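Local coordinates for protein cell divisionFtsK/SpoIIIE (Thermomonospora curvata, PDB 4NH0) that forms part of the ESX (type VII) secretion system, which exports proteins including EsxA and EsxB, and has weak intrinsic ATPase activity, at residues 770-775 and 803-808; 824-829 and 852-857. One frame throughout, in Å; residues are numbered along the deposited sequence.

Contact 1: 770-775 and 803-808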
loop_
_atom_site.group_PDB
_atom_site.type_symbol
_atom_site.label_atom_id
_atom_site.label_comp_id
_atom_site.label_asym_id
_atom_site.label_seq_id
_atom_site.Cartn_x
_atom_site.Cartn_y
_atom_site.Cartn_z
ATOM N N LEU A 770 11.660 4.877 4.007
ATOM C CA LEU A 770 11.015 5.426 5.194
ATOM C C LEU A 770 9.508 5.229 5.110
ATOM O O LEU A 770 8.840 5.834 4.273
ATOM C CB LEU A 770 11.351 6.909 5.355
ATOM C CG LEU A 770 10.685 7.631 6.525
ATOM C CD1 LEU A 770 11.140 7.041 7.845
ATOM C CD2 LEU A 770 10.982 9.119 6.472
ATOM N N VAL A 771 8.974 4.377 5.979
ATOM C CA VAL A 771 7.561 4.026 5.930
ATOM C C VAL A 771 6.752 4.720 7.020
ATOM O O VAL A 771 7.092 4.652 8.200
ATOM C CB VAL A 771 7.364 2.506 6.062
ATOM C CG1 VAL A 771 5.903 2.145 5.866
ATOM C CG2 VAL A 771 8.231 1.772 5.056
ATOM N N VAL A 772 5.682 5.391 6.611
ATOM C CA VAL A 772 4.747 6.002 7.548
ATOM C C VAL A 772 3.349 5.452 7.293
ATOM O O VAL A 772 2.827 5.561 6.186
ATOM C CB VAL A 772 4.735 7.534 7.427
ATOM C CG1 VAL A 772 3.712 8.132 8.374
ATOM C CG2 VAL A 772 6.117 8.097 7.709
ATOM N N ASP A 773 2.749 4.858 8.318
ATOM C CA ASP A 773 1.477 4.162 8.157
ATOM C C ASP A 773 0.293 5.123 8.049
ATOM O O ASP A 773 -0.568 4.956 7.189
ATOM C CB ASP A 773 1.260 3.190 9.315
ATOM C CG ASP A 773 0.375 2.019 8.936
ATOM O OD1 ASP A 773 -0.378 2.134 7.948
ATOM O OD2 ASP A 773 0.429 0.984 9.632
ATOM N N ASN A 774 0.244 6.122 8.923
ATOM C CA ASN A 774 -0.820 7.119 8.873
ATOM C C ASN A 774 -0.241 8.522 8.845
ATOM O O ASN A 774 0.116 9.077 9.883
ATOM C CB ASN A 774 -1.760 6.960 10.063
ATOM C CG ASN A 774 -3.075 7.691 9.890
ATOM O OD1 ASN A 774 -3.161 8.692 9.182
ATOM N ND2 ASN A 774 -4.111 7.192 10.552
ATOM N N TRP A 775 -0.156 9.087 7.647
ATOM C CA TRP A 775 0.435 10.403 7.452
ATOM C C TRP A 775 -0.310 11.485 8.220
ATOM O O TRP A 775 0.290 12.457 8.673
ATOM C CB TRP A 775 0.465 10.748 5.966
ATOM C CG TRP A 775 1.100 12.067 5.677
ATOM C CD1 TRP A 775 0.463 13.245 5.426
ATOM C CD2 TRP A 775 2.501 12.347 5.616
ATOM N NE1 TRP A 775 1.381 14.242 5.208
ATOM C CE2 TRP A 775 2.641 13.716 5.320
ATOM C CE3 TRP A 775 3.653 11.574 5.782
ATOM C CZ2 TRP A 775 3.883 14.327 5.185
ATOM C CZ3 TRP A 775 4.885 12.182 5.646
ATOM C CH2 TRP A 775 4.990 13.545 5.354
ATOM N N VAL A 803 10.423 7.342 0.148
ATOM C CA VAL A 803 9.381 7.452 1.158
ATOM C C VAL A 803 8.201 6.569 0.771
ATOM O O VAL A 803 7.813 6.502 -0.396
ATOM C CB VAL A 803 8.908 8.912 1.355
ATOM C CG1 VAL A 803 10.026 9.758 1.940
ATOM C CG2 VAL A 803 8.414 9.508 0.048
ATOM N N VAL A 804 7.654 5.864 1.752
ATOM C CA VAL A 804 6.460 5.061 1.541
ATOM C C VAL A 804 5.393 5.522 2.521
ATOM O O VAL A 804 5.357 5.086 3.670
ATOM C CB VAL A 804 6.735 3.560 1.722
ATOM C CG1 VAL A 804 5.473 2.756 1.459
ATOM C CG2 VAL A 804 7.852 3.113 0.795
ATOM N N LEU A 805 4.533 6.423 2.060
ATOM C CA LEU A 805 3.574 7.079 2.935
ATOM C C LEU A 805 2.155 6.586 2.700
ATOM O O LEU A 805 1.751 6.344 1.563
ATOM C CB LEU A 805 3.642 8.591 2.738
ATOM C CG LEU A 805 5.054 9.175 2.780
ATOM C CD1 LEU A 805 5.035 10.646 2.418
ATOM C CD2 LEU A 805 5.675 8.966 4.147
ATOM N N SER A 806 1.401 6.443 3.782
ATOM C CA SER A 806 0.013 6.017 3.692
ATOM C C SER A 806 -0.889 6.884 4.561
ATOM O O SER A 806 -0.477 7.368 5.614
ATOM C CB SER A 806 -0.127 4.550 4.093
ATOM O OG SER A 806 -1.491 4.172 4.158
ATOM N N SER A 807 -2.122 7.075 4.106
ATOM C CA SER A 807 -3.103 7.858 4.843
ATOM C C SER A 807 -4.514 7.447 4.441
ATOM O O SER A 807 -4.696 6.515 3.658
ATOM C CB SER A 807 -2.895 9.352 4.599
ATOM O OG SER A 807 -3.816 10.122 5.349
ATOM N N ASN A 808 -5.510 8.143 4.976
ATOM C CA ASN A 808 -6.900 7.839 4.661
ATOM C C ASN A 808 -7.330 8.441 3.329
ATOM O O ASN A 808 -7.798 7.734 2.439
ATOM C CB ASN A 808 -7.820 8.331 5.778
ATOM C CG ASN A 808 -7.613 7.578 7.076
ATOM O OD1 ASN A 808 -8.190 6.512 7.287
ATOM N ND2 ASN A 808 -6.786 8.130 7.956
#

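Contact 2: 824-829 and 852-857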
loop_
_atom_site.group_PDB
_atom_site.type_symbol
_atom_site.label_atom_id
_atom_site.label_comp_id
_atom_site.label_asym_id
_atom_site.label_seq_id
_atom_site.Cartn_x
_atom_site.Cartn_y
_atom_site.Cartn_z
ATOM N N LYS A 824 1.415 5.660 -6.938
ATOM C CA LYS A 824 0.270 5.758 -6.045
ATOM C C LYS A 824 -0.550 4.478 -6.073
ATOM O O LYS A 824 -0.969 4.019 -7.133
ATOM C CB LYS A 824 -0.607 6.955 -6.415
ATOM C CG LYS A 824 0.101 8.294 -6.304
ATOM C CD LYS A 824 -0.891 9.438 -6.245
ATOM C CE LYS A 824 -0.190 10.779 -6.350
ATOM N NZ LYS A 824 0.473 10.950 -7.671
ATOM N N LEU A 825 -0.771 3.904 -4.896
ATOM C CA LEU A 825 -1.569 2.694 -4.769
ATOM C C LEU A 825 -2.890 3.016 -4.088
ATOM O O LEU A 825 -2.966 3.104 -2.863
ATOM C CB LEU A 825 -0.799 1.629 -3.990
ATOM C CG LEU A 825 0.558 1.271 -4.599
ATOM C CD1 LEU A 825 1.304 0.266 -3.740
ATOM C CD2 LEU A 825 0.380 0.743 -6.013
ATOM N N GLU A 826 -3.930 3.200 -4.894
ATOM C CA GLU A 826 -5.226 3.633 -4.389
ATOM C C GLU A 826 -6.164 2.461 -4.139
ATOM O O GLU A 826 -6.312 1.576 -4.980
ATOM C CB GLU A 826 -5.870 4.616 -5.368
ATOM C CG GLU A 826 -7.253 5.085 -4.963
ATOM C CD GLU A 826 -7.831 6.088 -5.940
ATOM O OE1 GLU A 826 -7.068 6.943 -6.435
ATOM O OE2 GLU A 826 -9.046 6.021 -6.215
ATOM N N LEU A 827 -6.797 2.466 -2.971
ATOM C CA LEU A 827 -7.765 1.441 -2.609
ATOM C C LEU A 827 -9.171 2.030 -2.619
ATOM O O LEU A 827 -9.435 3.004 -3.321
ATOM C CB LEU A 827 -7.440 0.854 -1.235
ATOM C CG LEU A 827 -6.493 -0.345 -1.144
ATOM C CD1 LEU A 827 -5.208 -0.108 -1.915
ATOM C CD2 LEU A 827 -6.187 -0.660 0.310
ATOM N N ARG A 828 -10.072 1.439 -1.842
ATOM C CA ARG A 828 -11.422 1.974 -1.712
ATOM C C ARG A 828 -11.421 3.179 -0.781
ATOM O O ARG A 828 -10.985 3.089 0.366
ATOM C CB ARG A 828 -12.387 0.906 -1.197
ATOM C CG ARG A 828 -13.764 1.440 -0.828
ATOM C CD ARG A 828 -14.480 2.026 -2.035
ATOM N NE ARG A 828 -15.771 2.605 -1.675
ATOM C CZ ARG A 828 -16.576 3.226 -2.529
ATOM N NH1 ARG A 828 -16.227 3.350 -3.802
ATOM N NH2 ARG A 828 -17.733 3.723 -2.113
ATOM N N LEU A 829 -11.911 4.308 -1.278
ATOM C CA LEU A 829 -11.927 5.532 -0.491
ATOM C C LEU A 829 -13.295 5.774 0.135
ATOM O O LEU A 829 -14.297 5.208 -0.299
ATOM C CB LEU A 829 -11.542 6.740 -1.348
ATOM C CG LEU A 829 -10.267 6.725 -2.194
ATOM C CD1 LEU A 829 -10.511 6.076 -3.547
ATOM C CD2 LEU A 829 -9.732 8.138 -2.368
ATOM N N ARG A 852 -9.116 -4.624 -2.245
ATOM C CA ARG A 852 -9.491 -4.152 -3.570
ATOM C C ARG A 852 -8.987 -2.733 -3.799
ATOM O O ARG A 852 -8.936 -1.928 -2.871
ATOM C CB ARG A 852 -11.006 -4.213 -3.752
ATOM C CG ARG A 852 -11.555 -5.623 -3.875
ATOM C CD ARG A 852 -11.080 -6.278 -5.159
ATOM N NE ARG A 852 -11.500 -5.522 -6.334
ATOM C CZ ARG A 852 -12.654 -5.704 -6.965
ATOM N NH1 ARG A 852 -13.508 -6.621 -6.533
ATOM N NH2 ARG A 852 -12.956 -4.970 -8.027
ATOM N N GLY A 853 -8.612 -2.436 -5.037
ATOM C CA GLY A 853 -8.089 -1.125 -5.369
ATOM C C GLY A 853 -8.232 -0.770 -6.835
ATOM O O GLY A 853 -8.987 -1.405 -7.572
ATOM N N LEU A 854 -7.493 0.253 -7.256
ATOM C CA LEU A 854 -7.556 0.753 -8.622
ATOM C C LEU A 854 -6.149 1.020 -9.165
ATOM O O LEU A 854 -5.462 1.933 -8.710
ATOM C CB LEU A 854 -8.401 2.027 -8.675
ATOM C CG LEU A 854 -9.037 2.419 -10.008
ATOM C CD1 LEU A 854 -9.919 1.296 -10.525
ATOM C CD2 LEU A 854 -9.835 3.703 -9.857
ATOM N N THR A 855 -5.729 0.212 -10.135
ATOM C CA THR A 855 -4.399 0.310 -10.733
ATOM C C THR A 855 -4.253 1.617 -11.523
ATOM O O THR A 855 -5.229 2.115 -12.076
ATOM C CB THR A 855 -4.122 -0.924 -11.638
ATOM O OG1 THR A 855 -3.501 -1.956 -10.860
ATOM C CG2 THR A 855 -3.226 -0.585 -12.822
ATOM N N ARG A 856 -3.040 2.173 -11.548
ATOM C CA ARG A 856 -2.744 3.436 -12.234
ATOM C C ARG A 856 -3.341 3.546 -13.643
ATOM O O ARG A 856 -3.694 4.639 -14.087
ATOM C CB ARG A 856 -1.223 3.645 -12.304
ATOM C CG ARG A 856 -0.602 3.372 -13.670
ATOM C CD ARG A 856 0.861 3.769 -13.720
ATOM N NE ARG A 856 1.040 5.202 -13.519
ATOM C CZ ARG A 856 2.205 5.831 -13.622
ATOM N NH1 ARG A 856 3.301 5.154 -13.937
ATOM N NH2 ARG A 856 2.274 7.139 -13.417
ATOM N N ASP A 857 -3.462 2.417 -14.337
ATOM C CA ASP A 857 -4.016 2.409 -15.685
ATOM C C ASP A 857 -5.535 2.478 -15.643
ATOM O O ASP A 857 -6.183 2.737 -16.658
ATOM C CB ASP A 857 -3.563 1.165 -16.453
ATOM C CG ASP A 857 -2.117 0.801 -16.178
ATOM O OD1 ASP A 857 -1.237 1.658 -16.395
ATOM O OD2 ASP A 857 -1.859 -0.348 -15.762
#

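Contact 1: 770-775 and 803-808
L770, V771 and V772 pair in parallel with V803, V804 and L805, the two strand axes 4.7 Å apart, and the bonds V804 N to L770 O (2.8 Å) and V772 N to V804 O (3.0 Å) continue through S806 N to V772 O. Past the end of strand 767-772, S806 O accepts a bond from W775 N at 2.7 Å, which ties the first turn of helix 775-781 back to the neighbouring strand. N774 is the N-cap of that helix. With CG of W775 anti to the backbone N (chi1 -178°), the indole folds back along the face that carries V772 and L805. Both methyls of L805 meet the six-membered ring of W775, L805 CD1 lying 3.6 Å from W775 CZ3, and L805 CD2 also reaches V772 CG2 at 3.7 Å. Cut back to an alanine here, L805 would probably leave the indole and the V772 methyl without their shared partner, with a gap between them. On the other face V771 and V804 lie side by side, V771 CG2 to V804 CB 4.1 Å. The side chain of D773, about 4 Å from the bound magnesium ion, sits where a Walker B aspartate is expected. Helix 784-795 and I817 of helix 815-818 cover the L770 and L805 face, helix 669-683 packs on V804 and D773, and strands 689-694 and 659-662 flank the pair.

Contact 2: 824-829 and 852-857
L854 and E826 meet through a single backbone hydrogen bond, L854 N to E826 O, 2.9 Å long with an N-H...O angle of 158°; the donor is tilted 23° from the carbonyl plane. The strands run at 129° to one another, so they splay apart from the point where they come together. There the two segments close up backbone to backbone: the CA of G853 lies 3.3 Å from E826 O and 3.8 Å from the CA of L827. L827 adds CB and CG, which lie against R852 O, L827 CG at 3.4 Å from it. Side chain to side chain the contact is looser still. E826 is extended through its first two torsions, which carries its carboxylate out alongside L854, E826 OE2 to L854 CD2 being 4.4 Å.

That buried carboxylate is held from outside the pair: S835 OG bonds OE2, the backbone N of E836 bonds OE1, and W810 NE1 adds a weak bond. Helix 839-844 touches both E826 and L854. Strand 823-827 is in turn bonded through its backbone to the P-loop strand at G660 and A662, and R828 to G664, while G853 bonds onward to F861. L827 touches T667, an ATP-binding residue, and its side chain lies about 6 Å from the nucleotide. The arrangement is the junction between two halves of a P-loop NTPase sheet of the FtsK/SpoIIIE family, where the parallel nucleotide-binding core passes into its antiparallel extension, close beside the ATP of the second FtsK domain.

In the fold
Contacts 1 and 2 are both buried and belong to one mixed sheet of the second FtsK domain, their centres about 15 Å apart, with strand 659-662 between 801-807 and 823-827. The principle they illustrate is that pairing changes with position in a P-loop sheet. In 770-775 with 803-808, deep in the parallel core, regular bonding and apolar packing on two faces bury 534 Å², and the strand ends approach magnesium and the ATP-binding K669. In 824-829 with 852-857, at the change of strand direction, only 235 Å² is buried, the one cross-strand hydrogen bond is between backbone atoms, and the carboxylate of E826 finds its partners elsewhere.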